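PDB 4LFU: regulatory protein SdiA from Escherichia coli, which senses acyl-homoserine lactone autoinducers from other bacteria through its N-terminal domain, binds DNA and activates transcription, including that of the cell-division cluster ftsQAZ. Local coordinates for residues L44-P49 with E160-L165; I79-N84 with S101-L106; L125-L130 with V173-M178; G131-S136 with L152-L157. One frame throughout, in Å; residues are numbered along the deposited sequence.

How the contacts relate
Four contacts show how a fold can be closed at several sequence scales. After two helices, strand 41-47 opens contact 1, and the chain does not return to close it until 160-165. Within that span, contact 2 closes a short loop between 79-84 and 101-106, on the other face of the sheet from helix 147-167. Next, 125-130 opens contact 3 and 131-136, directly after it, opens contact 4. Helix 147-167 then closes contact 4 with 152-157 and contact 1 with 160-165. Contact 3 closes last, at 173-178, so it encloses contact 4 and crosses contact 1. Contacts 1 and 4 fasten neighbouring strands to one helix; contact 3 ties the turn between strands 117-124 and 130-137 to the segment leading toward helix 182-192.

Contact 1 (L44-P49 with E160-L165); sequences LCVRHP and ESLMAL
Strand 41-47 of the central antiparallel sheet rests on helix 147-167 through Leu44 and Val46, whose side chains turn inward onto Leu162. The two segments illustrate helix-on-sheet packing: their axes approach to 11.0 Å at an angle of 65°, and no hydrogen bond joins them. Leu44 carries most of the contact. Its CD1 lies between two leucines one helical turn apart, 3.6 Å from Leu162 CD2 and 3.7 Å from Leu165 CD1. The approaches differ, since Leu44 and Leu162 run alongside each other, pointing opposite ways, whereas Leu44 and Leu165 meet tip to tip. In the α/β/α sandwich of the LuxR-type autoinducer-binding domain, this is the layer between the sheet and its long C-terminal helix. Val46, two residues along the strand, adds CG2 at 3.7 Å from Leu162 CD2; with CG1 anti to the backbone N (chi1 180°), it is the other methyl that meets the helix. The same Leu162 methyl thus touches both strand residues. Ser161 OG lies 4.2 Å from Leu44 CD1, a van der Waals contact, and the hydroxyl is hydrogen-bonded to Leu157 O one turn back in the helix. Ser161 also packs against Val26 and Ile30 of helix 23-36.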
loop_
_atom_site.group_PDB
_atom_site.type_symbol
_atom_site.label_atom_id
_atom_site.label_comp_id
_atom_site.label_asym_id
_atom_site.label_seq_id
_atom_site.Cartn_x
_atom_site.Cartn_y
_atom_site.Cartn_z
ATOM N N LEU A 44 17.531 2.295 -6.995
ATOM C CA LEU A 44 16.157 2.548 -6.614
ATOM C C LEU A 44 15.318 2.092 -7.804
ATOM O O LEU A 44 15.447 2.667 -8.886
ATOM C CB LEU A 44 15.977 4.045 -6.320
ATOM C CG LEU A 44 15.138 4.555 -5.132
ATOM C CD1 LEU A 44 14.321 5.840 -5.555
ATOM C CD2 LEU A 44 14.204 3.513 -4.482
ATOM N N CYS A 45 14.536 1.017 -7.611
ATOM C CA CYS A 45 13.665 0.399 -8.646
ATOM C C CYS A 45 12.208 0.431 -8.233
ATOM O O CYS A 45 11.874 0.136 -7.092
ATOM C CB CYS A 45 13.996 -1.076 -8.887
ATOM S SG CYS A 45 15.689 -1.400 -9.355
ATOM N N VAL A 46 11.347 0.738 -9.196
ATOM C CA VAL A 46 9.922 0.900 -8.952
ATOM C C VAL A 46 9.181 0.044 -9.955
ATOM O O VAL A 46 9.270 0.312 -11.156
ATOM C CB VAL A 46 9.504 2.422 -9.053
ATOM C CG1 VAL A 46 8.026 2.608 -8.802
ATOM C CG2 VAL A 46 10.318 3.276 -8.061
ATOM N N ARG A 47 8.496 -0.992 -9.462
ATOM C CA ARG A 47 7.578 -1.803 -10.260
ATOM C C ARG A 47 6.198 -1.135 -10.219
ATOM O O ARG A 47 5.526 -1.124 -9.188
ATOM C CB ARG A 47 7.458 -3.294 -9.762
ATOM C CG ARG A 47 8.732 -3.935 -9.128
ATOM C CD ARG A 47 8.682 -5.519 -8.962
ATOM N NE ARG A 47 8.740 -6.137 -10.290
ATOM C CZ ARG A 47 9.425 -7.227 -10.634
ATOM N NH1 ARG A 47 10.150 -7.902 -9.747
ATOM N NH2 ARG A 47 9.377 -7.644 -11.896
ATOM N N HIS A 48 5.809 -0.561 -11.351
ATOM C CA HIS A 48 4.523 0.099 -11.492
ATOM C C HIS A 48 3.368 -0.908 -11.533
ATOM O O HIS A 48 3.543 -2.037 -11.998
ATOM C CB HIS A 48 4.526 0.980 -12.737
ATOM C CG HIS A 48 5.368 2.209 -12.591
ATOM N ND1 HIS A 48 6.729 2.158 -12.356
ATOM C CD2 HIS A 48 5.048 3.523 -12.657
ATOM C CE1 HIS A 48 7.207 3.387 -12.279
ATOM N NE2 HIS A 48 6.209 4.233 -12.462
ATOM N N PRO A 49 2.186 -0.509 -11.029
ATOM C CA PRO A 49 1.044 -1.411 -11.033
ATOM C C PRO A 49 0.520 -1.687 -12.453
ATOM O O PRO A 49 -0.141 -2.693 -12.671
ATOM C CB PRO A 49 0.007 -0.646 -10.220
ATOM C CG PRO A 49 0.311 0.762 -10.503
ATOM C CD PRO A 49 1.831 0.802 -10.463
ATOM N N GLU A 160 10.943 8.105 2.224
ATOM C CA GLU A 160 11.139 9.556 2.000
ATOM C C GLU A 160 11.659 9.884 0.617
ATOM O O GLU A 160 11.197 10.850 0.004
ATOM C CB GLU A 160 12.055 10.178 3.064
ATOM C CG GLU A 160 11.458 10.145 4.469
ATOM C CD GLU A 160 10.007 10.609 4.497
ATOM O OE1 GLU A 160 9.737 11.772 4.099
ATOM O OE2 GLU A 160 9.140 9.818 4.925
ATOM N N SER A 161 12.593 9.073 0.106
ATOM C CA SER A 161 13.107 9.306 -1.246
ATOM C C SER A 161 11.995 9.187 -2.273
ATOM O O SER A 161 11.852 10.033 -3.129
ATOM C CB SER A 161 14.305 8.403 -1.583
ATOM O OG SER A 161 13.983 7.018 -1.552
ATOM N N LEU A 162 11.173 8.157 -2.148
ATOM C CA LEU A 162 10.097 7.941 -3.098
ATOM C C LEU A 162 8.894 8.861 -2.864
ATOM O O LEU A 162 8.199 9.195 -3.817
ATOM C CB LEU A 162 9.664 6.472 -3.101
ATOM C CG LEU A 162 10.648 5.430 -3.643
ATOM C CD1 LEU A 162 10.238 4.031 -3.251
ATOM C CD2 LEU A 162 10.783 5.553 -5.142
ATOM N N MET A 163 8.645 9.264 -1.613
ATOM C CA MET A 163 7.645 10.332 -1.346
ATOM C C MET A 163 8.078 11.688 -1.907
ATOM O O MET A 163 7.272 12.375 -2.558
ATOM C CB MET A 163 7.278 10.432 0.139
ATOM C CG MET A 163 6.484 9.211 0.688
ATOM S SD MET A 163 5.045 8.649 -0.274
ATOM C CE MET A 163 4.012 10.122 -0.244
ATOM N N ALA A 164 9.354 12.056 -1.705
ATOM C CA ALA A 164 9.920 13.231 -2.372
ATOM C C ALA A 164 9.761 13.145 -3.883
ATOM O O ALA A 164 9.271 14.078 -4.513
ATOM C CB ALA A 164 11.387 13.418 -2.003
ATOM N N LEU A 165 10.163 12.030 -4.480
ATOM C CA LEU A 165 10.039 11.881 -5.940
ATOM C C LEU A 165 8.593 11.900 -6.448
ATOM O O LEU A 165 8.348 12.289 -7.577
ATOM C CB LEU A 165 10.781 10.623 -6.436
ATOM C CG LEU A 165 12.312 10.630 -6.293
ATOM C CD1 LEU A 165 12.861 9.211 -6.228
ATOM C CD2 LEU A 165 12.965 11.406 -7.415
#

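Contact 2 (I79-N84 with S101-L106); sequences IDPVLN and SEAQPL
Ile79 and Pro81 close over Ala103 and Leu106, making a small apolar patch in the autoinducer-binding domain between a loop carrying an Asx turn at Asp80 and the start of helix 104-112, where Ala103 is the N-cap residue. The backbones come close, with 5.3 Å between Ile79 CA and Ala103 CA. Ala103 CB sits 3.3 Å from Ile79 O and is also met by Pro81 CD at 3.9 Å, so one methyl fills the corner between a carbonyl and a proline ring. Ile79 holds CG1 between its backbone N and carbonyl carbon (chi1 67°), and the chain runs out to CD1, 4.2 Å from Pro105 CD on the first turn of the helix. Leu106 reaches back from that same turn: its CD1 lies 3.6 Å from Asp80 OD2 and also touches Pro81 CD, so a methyl lies against the carboxylate.

That carboxylate is itself held at both oxygens. Val82 N donates to Asp80 OD2 at 3.1 Å, from above the carboxylate plane, while OD1 bonds to Tyr71 OH and to a tetraethylene glycol that probably came from the crystallisation liquor. A glycol held there is consistent with a ligand pocket on this side of the sheet. Farther out, Pro81 packs on Leu99 and Phe100. At the first residue of the helix, Gln104 folds back over the preceding loop, and its NE2 donates to Ser101 O at 2.6 Å along an almost straight N-H line of 179°.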
loop_
_atom_site.group_PDB
_atom_site.type_symbol
_atom_site.label_atom_id
_atom_site.label_comp_id
_atom_site.label_asym_id
_atom_site.label_seq_id
_atom_site.Cartn_x
_atom_site.Cartn_y
_atom_site.Cartn_z
ATOM N N ILE A 79 14.450 -13.121 -13.237
ATOM C CA ILE A 79 14.892 -14.021 -12.154
ATOM C C ILE A 79 15.326 -13.305 -10.861
ATOM O O ILE A 79 15.637 -13.955 -9.867
ATOM C CB ILE A 79 16.041 -14.958 -12.645
ATOM C CG1 ILE A 79 17.328 -14.155 -12.962
ATOM C CG2 ILE A 79 15.554 -15.774 -13.832
ATOM C CD1 ILE A 79 18.479 -14.978 -13.596
ATOM N N ASP A 80 15.360 -11.972 -10.878
ATOM C CA ASP A 80 15.948 -11.203 -9.773
ATOM C C ASP A 80 15.116 -11.287 -8.488
ATOM O O ASP A 80 14.052 -10.679 -8.396
ATOM C CB ASP A 80 16.195 -9.759 -10.175
ATOM C CG ASP A 80 17.007 -8.994 -9.154
ATOM O OD1 ASP A 80 17.349 -7.820 -9.416
ATOM O OD2 ASP A 80 17.312 -9.545 -8.084
ATOM N N PRO A 81 15.638 -12.011 -7.472
ATOM C CA PRO A 81 14.860 -12.327 -6.266
ATOM C C PRO A 81 14.745 -11.145 -5.307
ATOM O O PRO A 81 13.899 -11.135 -4.408
ATOM C CB PRO A 81 15.665 -13.460 -5.626
ATOM C CG PRO A 81 17.076 -13.271 -6.134
ATOM C CD PRO A 81 17.019 -12.538 -7.412
ATOM N N VAL A 82 15.593 -10.154 -5.525
ATOM C CA VAL A 82 15.688 -8.964 -4.692
ATOM C C VAL A 82 14.488 -8.016 -4.948
ATOM O O VAL A 82 14.239 -7.085 -4.173
ATOM C CB VAL A 82 17.108 -8.339 -4.933
ATOM C CG1 VAL A 82 17.144 -6.849 -4.816
ATOM C CG2 VAL A 82 18.154 -9.049 -4.053
ATOM N N LEU A 83 13.737 -8.300 -6.016
ATOM C CA LEU A 83 12.603 -7.487 -6.473
ATOM C C LEU A 83 11.271 -8.235 -6.326
ATOM O O LEU A 83 10.275 -7.922 -6.983
ATOM C CB LEU A 83 12.834 -7.071 -7.935
ATOM C CG LEU A 83 13.511 -5.748 -8.312
ATOM C CD1 LEU A 83 14.301 -5.022 -7.201
ATOM C CD2 LEU A 83 14.361 -5.909 -9.552
ATOM N N ASN A 84 11.297 -9.254 -5.480
ATOM C CA ASN A 84 10.158 -10.072 -5.213
ATOM C C ASN A 84 9.794 -9.871 -3.743
ATOM O O ASN A 84 10.513 -10.330 -2.854
ATOM C CB ASN A 84 10.475 -11.543 -5.532
ATOM C CG ASN A 84 9.318 -12.485 -5.217
ATOM O OD1 ASN A 84 8.200 -12.056 -4.895
ATOM N ND2 ASN A 84 9.589 -13.783 -5.285
ATOM N N SER A 101 19.330 -19.115 -5.438
ATOM C CA SER A 101 19.440 -20.494 -5.936
ATOM C C SER A 101 18.658 -20.747 -7.220
ATOM O O SER A 101 18.978 -21.674 -7.982
ATOM C CB SER A 101 19.022 -21.494 -4.862
ATOM O OG SER A 101 17.621 -21.446 -4.627
ATOM N N GLU A 102 17.640 -19.919 -7.449
ATOM C CA GLU A 102 16.870 -19.927 -8.703
ATOM C C GLU A 102 17.276 -18.763 -9.620
ATOM O O GLU A 102 16.648 -18.534 -10.659
ATOM C CB GLU A 102 15.349 -19.883 -8.421
ATOM C CG GLU A 102 14.693 -21.270 -8.152
ATOM C CD GLU A 102 14.603 -21.628 -6.661
ATOM O OE1 GLU A 102 14.399 -22.838 -6.346
ATOM O OE2 GLU A 102 14.734 -20.707 -5.802
ATOM N N ALA A 103 18.331 -18.042 -9.230
ATOM C CA ALA A 103 18.846 -16.903 -10.010
ATOM C C ALA A 103 20.363 -16.986 -10.170
ATOM O O ALA A 103 21.070 -15.977 -10.125
ATOM C CB ALA A 103 18.448 -15.591 -9.344
ATOM N N GLN A 104 20.855 -18.201 -10.357
ATOM C CA GLN A 104 22.302 -18.484 -10.411
ATOM C C GLN A 104 23.100 -17.703 -11.477
ATOM O O GLN A 104 24.208 -17.251 -11.174
ATOM C CB GLN A 104 22.548 -19.994 -10.506
ATOM C CG GLN A 104 21.975 -20.747 -9.294
ATOM C CD GLN A 104 22.047 -22.259 -9.424
ATOM O OE1 GLN A 104 23.029 -22.815 -9.916
ATOM N NE2 GLN A 104 21.004 -22.933 -8.964
ATOM N N PRO A 105 22.539 -17.501 -12.705
ATOM C CA PRO A 105 23.242 -16.617 -13.645
ATOM C C PRO A 105 23.484 -15.213 -13.102
ATOM O O PRO A 105 24.535 -14.641 -13.361
ATOM C CB PRO A 105 22.293 -16.567 -14.858
ATOM C CG PRO A 105 21.571 -17.854 -14.808
ATOM C CD PRO A 105 21.312 -18.049 -13.332
ATOM N N LEU A 106 22.534 -14.679 -12.335
ATOM C CA LEU A 106 22.653 -13.328 -11.760
ATOM C C LEU A 106 23.732 -13.281 -10.675
ATOM O O LEU A 106 24.555 -12.365 -10.636
ATOM C CB LEU A 106 21.299 -12.875 -11.164
ATOM C CG LEU A 106 20.903 -11.396 -11.008
ATOM C CD1 LEU A 106 19.904 -11.233 -9.848
ATOM C CD2 LEU A 106 22.070 -10.426 -10.862
#

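Contact 3 (L125-L130 with V173-M178); sequences LPNRAL and VMTPEM
Asn127 reaches across to Val173 with a single side-chain hydrogen bond, the one direct polar link between two loops, the first of which leads into strand 130-137. Its ND2 donates to Val173 O at 2.8 Å; the oxygen lies close to the Asn127 amide plane and is met nearly end-on, although the N-H line is bent to 140°. A water adds a second route: it accepts from Asn127 ND2 at 3.0 Å and is hydrogen-bonded to Thr175 OG1 at 2.7 Å, so the amide nitrogen is gripped twice. The other end of the amide is used as well. Asn127 OD1 accepts from Ala129 N at 3.0 Å, forming an Asx turn that overlaps the end of the type I beta turn from Leu125 to Arg128. With CG placed between the backbone N and the carbonyl carbon (chi1 65°), the amide can serve its own turn with the oxygen and the facing segment with the nitrogen, which fixes its rotation. Beside this polar link, Leu125 CD1 meets Val173 CG1 at 3.9 Å, the two side chains crossing at about a right angle. The turn joins strands 117-124 and 130-137. Val173 also packs on Leu162 and Met166 of helix 147-167 and on Val46 of strand 41-47, while Thr175 touches Thr237 of helix 227-237, in the C-terminal DNA-binding part of the chain.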
loop_
_atom_site.group_PDB
_atom_site.type_symbol
_atom_site.label_atom_id
_atom_site.label_comp_id
_atom_site.label_asym_id
_atom_site.label_seq_id
_atom_site.Cartn_x
_atom_site.Cartn_y
_atom_site.Cartn_z
ATOM N N LEU A 125 3.836 2.003 -2.488
ATOM C CA LEU A 125 3.424 3.420 -2.485
ATOM C C LEU A 125 1.890 3.638 -2.545
ATOM O O LEU A 125 1.141 2.707 -2.889
ATOM C CB LEU A 125 4.158 4.171 -3.603
ATOM C CG LEU A 125 5.680 4.021 -3.505
ATOM C CD1 LEU A 125 6.335 4.349 -4.834
ATOM C CD2 LEU A 125 6.248 4.862 -2.371
ATOM N N PRO A 126 1.419 4.873 -2.237
ATOM C CA PRO A 126 -0.050 5.138 -2.280
ATOM C C PRO A 126 -0.673 4.828 -3.648
ATOM O O PRO A 126 -1.864 4.537 -3.723
ATOM C CB PRO A 126 -0.166 6.641 -1.954
ATOM C CG PRO A 126 1.165 6.981 -1.225
ATOM C CD PRO A 126 2.195 6.078 -1.856
ATOM N N ASN A 127 0.135 4.859 -4.707
ATOM C CA ASN A 127 -0.341 4.561 -6.060
ATOM C C ASN A 127 -0.203 3.076 -6.444
ATOM O O ASN A 127 -0.516 2.671 -7.582
ATOM C CB ASN A 127 0.344 5.473 -7.084
ATOM C CG ASN A 127 1.860 5.239 -7.193
ATOM O OD1 ASN A 127 2.436 4.391 -6.509
ATOM N ND2 ASN A 127 2.504 6.003 -8.070
ATOM N N ARG A 128 0.241 2.275 -5.460
ATOM C CA ARG A 128 0.420 0.811 -5.584
ATOM C C ARG A 128 1.679 0.411 -6.375
ATOM O O ARG A 128 1.878 -0.760 -6.697
ATOM C CB ARG A 128 -0.821 0.146 -6.172
ATOM C CG ARG A 128 -1.987 0.045 -5.235
ATOM C CD ARG A 128 -2.704 1.372 -5.066
ATOM N NE ARG A 128 -4.081 1.154 -4.640
ATOM C CZ ARG A 128 -4.686 1.865 -3.705
ATOM N NH1 ARG A 128 -4.050 2.884 -3.138
ATOM N NH2 ARG A 128 -5.936 1.578 -3.371
ATOM N N ALA A 129 2.529 1.381 -6.690
ATOM C CA ALA A 129 3.843 1.056 -7.237
ATOM C C ALA A 129 4.629 0.412 -6.116
ATOM O O ALA A 129 4.391 0.699 -4.942
ATOM C CB ALA A 129 4.548 2.307 -7.742
ATOM N N LEU A 130 5.561 -0.465 -6.463
ATOM C CA LEU A 130 6.406 -1.077 -5.445
ATOM C C LEU A 130 7.801 -0.524 -5.609
ATOM O O LEU A 130 8.413 -0.661 -6.682
ATOM C CB LEU A 130 6.408 -2.614 -5.573
ATOM C CG LEU A 130 5.127 -3.423 -5.328
ATOM C CD1 LEU A 130 5.441 -4.882 -5.568
ATOM C CD2 LEU A 130 4.615 -3.257 -3.896
ATOM N N VAL A 173 8.375 7.164 -10.401
ATOM C CA VAL A 173 7.295 6.750 -9.505
ATOM C C VAL A 173 5.852 7.017 -9.971
ATOM O O VAL A 173 4.918 6.440 -9.411
ATOM C CB VAL A 173 7.446 7.363 -8.087
ATOM C CG1 VAL A 173 8.402 6.584 -7.270
ATOM C CG2 VAL A 173 7.864 8.830 -8.154
ATOM N N MET A 174 5.656 7.891 -10.956
ATOM C CA MET A 174 4.293 8.284 -11.369
ATOM C C MET A 174 3.592 7.308 -12.325
ATOM O O MET A 174 4.173 6.849 -13.315
ATOM C CB MET A 174 4.235 9.712 -11.962
ATOM C CG MET A 174 4.683 10.857 -11.053
ATOM S SD MET A 174 4.165 10.877 -9.319
ATOM C CE MET A 174 2.410 11.271 -9.438
ATOM N N THR A 175 2.320 7.037 -12.016
ATOM C CA THR A 175 1.450 6.177 -12.826
ATOM C C THR A 175 0.678 7.079 -13.809
ATOM O O THR A 175 0.710 8.292 -13.643
ATOM C CB THR A 175 0.510 5.317 -11.922
ATOM O OG1 THR A 175 -0.072 6.137 -10.888
ATOM C CG2 THR A 175 1.299 4.213 -11.261
ATOM N N PRO A 176 0.030 6.501 -14.860
ATOM C CA PRO A 176 -0.708 7.331 -15.821
ATOM C C PRO A 176 -1.703 8.268 -15.133
ATOM O O PRO A 176 -2.386 7.871 -14.174
ATOM C CB PRO A 176 -1.464 6.299 -16.664
ATOM C CG PRO A 176 -0.613 5.101 -16.617
ATOM C CD PRO A 176 -0.064 5.071 -15.220
ATOM N N GLU A 177 -1.754 9.509 -15.614
ATOM C CA GLU A 177 -2.623 10.527 -15.048
ATOM C C GLU A 177 -4.061 10.269 -15.474
ATOM O O GLU A 177 -4.321 9.966 -16.643
ATOM C CB GLU A 177 -2.181 11.897 -15.529
ATOM C CG GLU A 177 -2.558 13.032 -14.603
ATOM C CD GLU A 177 -2.415 14.392 -15.284
ATOM O OE1 GLU A 177 -2.350 14.421 -16.544
ATOM O OE2 GLU A 177 -2.386 15.421 -14.558
ATOM N N MET A 178 -4.974 10.336 -14.509
ATOM C CA MET A 178 -6.403 10.204 -14.772
ATOM C C MET A 178 -7.103 11.345 -14.062
ATOM O O MET A 178 -7.596 11.188 -12.930
ATOM C CB MET A 178 -6.971 8.847 -14.306
ATOM C CG MET A 178 -6.018 7.665 -14.464
ATOM S SD MET A 178 -6.761 6.010 -14.369
ATOM C CE MET A 178 -5.208 5.134 -14.396
HETATM O O HOH W 1 0.940 8.161 -9.477
#

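Contact 4 (G131-S136 with L152-L157); sequences GFLSFS and LKMQLL
Met154 lays its thioether against Phe135, a Met-aromatic contact between helix 147-167 and strand 130-137. The sulfur stands 5.0 Å from the ring centroid and 48° off the ring normal, an oblique approach. The methyl goes further over the ring: Met154 CE lies over one face, 3.9 Å from Phe135 CD2. The bend at the end of the methionine, chi3 81°, sets this methyl, and it also brings CE to 3.5 Å from Leu133 O, so the same group rests on a strand carbonyl and on an aromatic face.

Apolar packing comes from Leu157, one turn farther along the helix. Its CB meets Leu133 CD2 at 3.8 Å, and its CD1 comes to the edge of the Phe135 ring, near the ring plane, 4.1 Å from CZ. Methionine over a face and leucine at the edge thereby hold the phenyl group from two directions.

Such packing is the sheet-to-helix layer of the GAF-like autoinducer-binding domain. The strand and helix segments run at 132° to each other, with axes 9.5 Å apart at closest approach. Leu133 and Phe135, two residues apart on the strand, both turn toward the helix, while the intervening Ser134 faces the opposite side of the sheet, where it touches Val82.

Strand 130-137 is bonded to both neighbours, Leu133 pairing with Gln121 and Ser134 with Ser43. Met154 extends onto Val119 of the adjoining strand, and the Phe135 ring meets that of Tyr39, their planes inclined by about 35°.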
loop_
_atom_site.group_PDB
_atom_site.type_symbol
_atom_site.label_atom_id
_atom_site.label_comp_id
_atom_site.label_asym_id
_atom_site.label_seq_id
_atom_site.Cartn_x
_atom_site.Cartn_y
_atom_site.Cartn_z
ATOM N N GLY A 131 8.292 0.117 -4.555
ATOM C CA GLY A 131 9.615 0.698 -4.573
ATOM C C GLY A 131 10.572 -0.176 -3.804
ATOM O O GLY A 131 10.238 -0.699 -2.724
ATOM N N PHE A 132 11.755 -0.362 -4.381
ATOM C CA PHE A 132 12.822 -1.178 -3.788
ATOM C C PHE A 132 14.104 -0.349 -3.692
ATOM O O PHE A 132 14.594 0.171 -4.691
ATOM C CB PHE A 132 13.092 -2.409 -4.657
ATOM C CG PHE A 132 11.913 -3.350 -4.778
ATOM C CD1 PHE A 132 11.805 -4.452 -3.939
ATOM C CD2 PHE A 132 10.916 -3.137 -5.742
ATOM C CE1 PHE A 132 10.717 -5.298 -4.029
ATOM C CE2 PHE A 132 9.824 -4.016 -5.868
ATOM C CZ PHE A 132 9.724 -5.080 -5.013
ATOM N N LEU A 133 14.658 -0.238 -2.493
ATOM C CA LEU A 133 15.954 0.409 -2.328
ATOM C C LEU A 133 17.008 -0.631 -1.932
ATOM O O LEU A 133 16.897 -1.257 -0.891
ATOM C CB LEU A 133 15.873 1.522 -1.275
ATOM C CG LEU A 133 17.201 2.231 -0.936
ATOM C CD1 LEU A 133 17.748 3.021 -2.119
ATOM C CD2 LEU A 133 16.985 3.117 0.274
ATOM N N SER A 134 18.019 -0.806 -2.772
ATOM C CA SER A 134 19.100 -1.764 -2.526
ATOM C C SER A 134 20.388 -1.039 -2.272
ATOM O O SER A 134 20.665 -0.052 -2.926
ATOM C CB SER A 134 19.311 -2.630 -3.742
ATOM O OG SER A 134 18.316 -3.613 -3.828
ATOM N N PHE A 135 21.156 -1.511 -1.298
ATOM C CA PHE A 135 22.561 -1.110 -1.134
ATOM C C PHE A 135 23.441 -2.328 -1.380
ATOM O O PHE A 135 23.084 -3.437 -1.007
ATOM C CB PHE A 135 22.843 -0.599 0.282
ATOM C CG PHE A 135 22.165 0.714 0.630
ATOM C CD1 PHE A 135 21.869 1.660 -0.349
ATOM C CD2 PHE A 135 21.859 1.011 1.954
ATOM C CE1 PHE A 135 21.256 2.861 -0.023
ATOM C CE2 PHE A 135 21.266 2.230 2.289
ATOM C CZ PHE A 135 20.965 3.149 1.291
ATOM N N SER A 136 24.590 -2.133 -2.010
ATOM C CA SER A 136 25.507 -3.254 -2.225
ATOM C C SER A 136 26.961 -2.863 -2.026
ATOM O O SER A 136 27.308 -1.710 -2.070
ATOM C CB SER A 136 25.297 -3.914 -3.593
ATOM O OG SER A 136 25.600 -3.017 -4.634
ATOM N N LEU A 152 15.609 0.164 10.354
ATOM C CA LEU A 152 14.834 1.365 10.615
ATOM C C LEU A 152 15.301 2.542 9.751
ATOM O O LEU A 152 14.471 3.354 9.293
ATOM C CB LEU A 152 14.879 1.725 12.105
ATOM C CG LEU A 152 13.998 0.910 13.069
ATOM C CD1 LEU A 152 14.436 1.172 14.503
ATOM C CD2 LEU A 152 12.533 1.246 12.910
ATOM N N LYS A 153 16.614 2.605 9.501
ATOM C CA LYS A 153 17.193 3.643 8.652
ATOM C C LYS A 153 16.790 3.487 7.208
ATOM O O LYS A 153 16.445 4.460 6.553
ATOM C CB LYS A 153 18.714 3.689 8.784
ATOM C CG LYS A 153 19.161 4.372 10.062
ATOM C CD LYS A 153 20.658 4.530 10.113
ATOM C CE LYS A 153 21.078 5.236 11.400
ATOM N NZ LYS A 153 22.513 5.622 11.307
ATOM N N MET A 154 16.810 2.262 6.707
ATOM C CA MET A 154 16.416 2.024 5.332
ATOM C C MET A 154 14.898 2.116 5.169
ATOM O O MET A 154 14.404 2.380 4.072
ATOM C CB MET A 154 16.940 0.679 4.845
ATOM C CG MET A 154 18.472 0.629 4.597
ATOM S SD MET A 154 18.815 -0.998 3.899
ATOM C CE MET A 154 18.345 -0.652 2.184
ATOM N N GLN A 155 14.164 1.891 6.260
ATOM C CA GLN A 155 12.721 2.071 6.246
ATOM C C GLN A 155 12.382 3.486 5.878
ATOM O O GLN A 155 11.549 3.694 5.011
ATOM C CB GLN A 155 12.080 1.744 7.587
ATOM C CG GLN A 155 11.485 0.387 7.680
ATOM C CD GLN A 155 10.868 0.145 9.039
ATOM O OE1 GLN A 155 9.986 0.892 9.466
ATOM N NE2 GLN A 155 11.336 -0.895 9.735
ATOM N N LEU A 156 13.048 4.437 6.533
ATOM C CA LEU A 156 12.869 5.881 6.269
ATOM C C LEU A 156 13.374 6.317 4.896
ATOM O O LEU A 156 12.680 7.056 4.192
ATOM C CB LEU A 156 13.510 6.732 7.392
ATOM C CG LEU A 156 13.408 8.267 7.433
ATOM C CD1 LEU A 156 13.793 8.784 8.827
ATOM C CD2 LEU A 156 14.276 8.981 6.346
ATOM N N LEU A 157 14.569 5.848 4.519
ATOM C CA LEU A 157 15.212 6.207 3.235
ATOM C C LEU A 157 14.414 5.820 2.025
ATOM O O LEU A 157 14.311 6.598 1.096
ATOM C CB LEU A 157 16.614 5.591 3.113
ATOM C CG LEU A 157 17.653 6.178 4.074
ATOM C CD1 LEU A 157 18.942 5.342 4.044
ATOM C CD2 LEU A 157 17.940 7.611 3.726
#